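Local coordinates for HRDC domain-containing protein (Bifidobacterium adolescentis ATCC 15703, PDB 3CYM), which is uncharacterised but probably acts as a ribonuclease D-like 3'-5' exonuclease on nucleic acid, at residues K271-N274 with A275-R279. Numbering follows the deposited sequence.
Sequences KPHN and AAQFR
Asn274 and Gln277 each offer a side-chain oxygen to a backbone N-H of the segment they face. Asn274 OD1 accepts from Gln277 N at 2.8 Å with an N-H...O angle of 154°, the donor lying somewhat out of the amide plane; this is the N-cap bond of helix 275-279. A chi1 of 56°, which sets CG between backbone N and carbonyl carbon, swings OD1 over the first turn. Gln277 OE1 accepts from His273 N at 2.7 Å, nearly straight (165°) and in the carbonyl plane. Together the two bonds resemble a capping box, but with the second shifted one residue upstream, to the residue before the N-cap. The motif starts the short helix following helix 261-270 in the HRDC domain. His273 ND1 adds a weak bond to Gln277 OE1 (3.2 Å), and a water joins ND1 to Gln277 NE2, which donates to it at 2.9 Å. Helical pairing begins with Phe278 N to Asn274 O, 3.0 Å. Pro272 CG meets the Phe278 ring edge at CD1 (4.2 Å), while that ring also packs on Pro312 and Ile319 of helix 312-323. An alanine replacing Gln277 would probably leave His273 N without its acceptor and the imidazole freer to turn.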
loop_
_atom_site.group_PDB
_atom_site.type_symbol
_atom_site.label_atom_id
_atom_site.label_comp_id
_atom_site.label_asym_id
_atom_site.label_seq_id
_atom_site.Cartn_x
_atom_site.Cartn_y
_atom_site.Cartn_z
ATOM N N LYS A 271 6.015 22.595 -25.550
ATOM C CA LYS A 271 4.829 22.601 -26.425
ATOM C C LYS A 271 5.131 22.468 -27.937
ATOM O O LYS A 271 4.967 23.437 -28.687
ATOM C CB LYS A 271 3.968 23.844 -26.164
ATOM C CG LYS A 271 3.796 24.194 -24.692
ATOM C CD LYS A 271 2.875 25.379 -24.523
ATOM C CE LYS A 271 2.481 25.564 -23.076
ATOM N NZ LYS A 271 3.678 25.719 -22.220
ATOM N N PRO A 272 5.574 21.272 -28.385
ATOM C CA PRO A 272 5.787 21.056 -29.817
ATOM C C PRO A 272 4.481 21.157 -30.625
ATOM O O PRO A 272 3.493 20.503 -30.299
ATOM C CB PRO A 272 6.362 19.635 -29.873
ATOM C CG PRO A 272 5.869 18.971 -28.623
ATOM C CD PRO A 272 5.875 20.060 -27.596
ATOM N N HIS A 273 4.477 21.996 -31.653
ATOM C CA HIS A 273 3.269 22.264 -32.434
ATOM C C HIS A 273 3.207 21.407 -33.693
ATOM O O HIS A 273 2.149 21.286 -34.322
ATOM C CB HIS A 273 3.190 23.748 -32.816
ATOM C CG HIS A 273 3.155 24.671 -31.641
ATOM N ND1 HIS A 273 4.269 25.354 -31.200
ATOM C CD2 HIS A 273 2.145 25.016 -30.808
ATOM C CE1 HIS A 273 3.943 26.087 -30.148
ATOM N NE2 HIS A 273 2.661 25.896 -29.887
ATOM N N ASN A 274 4.347 20.829 -34.062
ATOM C CA ASN A 274 4.425 19.965 -35.230
ATOM C C ASN A 274 5.332 18.754 -35.022
ATOM O O ASN A 274 5.881 18.567 -33.940
ATOM C CB ASN A 274 4.834 20.771 -36.470
ATOM C CG ASN A 274 6.138 21.513 -36.297
ATOM O OD1 ASN A 274 7.194 20.918 -36.089
ATOM N ND2 ASN A 274 6.076 22.830 -36.421
ATOM N N ALA A 275 5.487 17.949 -36.075
ATOM C CA ALA A 275 6.308 16.735 -36.046
ATOM C C ALA A 275 7.809 16.998 -35.896
ATOM O O ALA A 275 8.478 16.286 -35.154
ATOM C CB ALA A 275 6.033 15.885 -37.274
ATOM N N ALA A 276 8.329 18.011 -36.596
ATOM C CA ALA A 276 9.743 18.384 -36.488
ATOM C C ALA A 276 10.059 18.895 -35.092
ATOM O O ALA A 276 11.114 18.583 -34.535
ATOM C CB ALA A 276 10.115 19.425 -37.530
ATOM N N GLN A 277 9.126 19.650 -34.518
ATOM C CA GLN A 277 9.281 20.194 -33.168
ATOM C C GLN A 277 9.213 19.096 -32.116
ATOM O O GLN A 277 9.819 19.210 -31.052
ATOM C CB GLN A 277 8.224 21.256 -32.884
ATOM C CG GLN A 277 8.549 22.612 -33.477
ATOM C CD GLN A 277 7.691 23.728 -32.912
ATOM O OE1 GLN A 277 6.529 23.525 -32.565
ATOM N NE2 GLN A 277 8.266 24.923 -32.822
ATOM N N PHE A 278 8.464 18.040 -32.422
ATOM C CA PHE A 278 8.369 16.873 -31.551
ATOM C C PHE A 278 9.661 16.065 -31.565
ATOM O O PHE A 278 10.124 15.612 -30.513
ATOM C CB PHE A 278 7.180 16.011 -31.982
ATOM C CG PHE A 278 6.921 14.825 -31.095
ATOM C CD1 PHE A 278 6.166 14.959 -29.935
ATOM C CD2 PHE A 278 7.393 13.563 -31.444
ATOM C CE1 PHE A 278 5.918 13.856 -29.118
ATOM C CE2 PHE A 278 7.148 12.465 -30.636
ATOM C CZ PHE A 278 6.404 12.606 -29.480
ATOM N N ARG A 279 10.239 15.892 -32.754
ATOM C CA ARG A 279 11.468 15.106 -32.923
ATOM C C ARG A 279 12.699 15.725 -32.259
ATOM O O ARG A 279 13.649 15.006 -31.924
ATOM C CB ARG A 279 11.744 14.820 -34.398
ATOM C CG ARG A 279 10.823 13.774 -34.991
ATOM C CD ARG A 279 11.324 13.317 -36.361
ATOM N NE ARG A 279 11.311 14.406 -37.340
ATOM C CZ ARG A 279 10.278 14.703 -38.119
ATOM N NH1 ARG A 279 9.158 13.993 -38.043
ATOM N NH2 ARG A 279 10.361 15.712 -38.974
HETATM O O HOH W 1 6.854 26.981 -31.411
#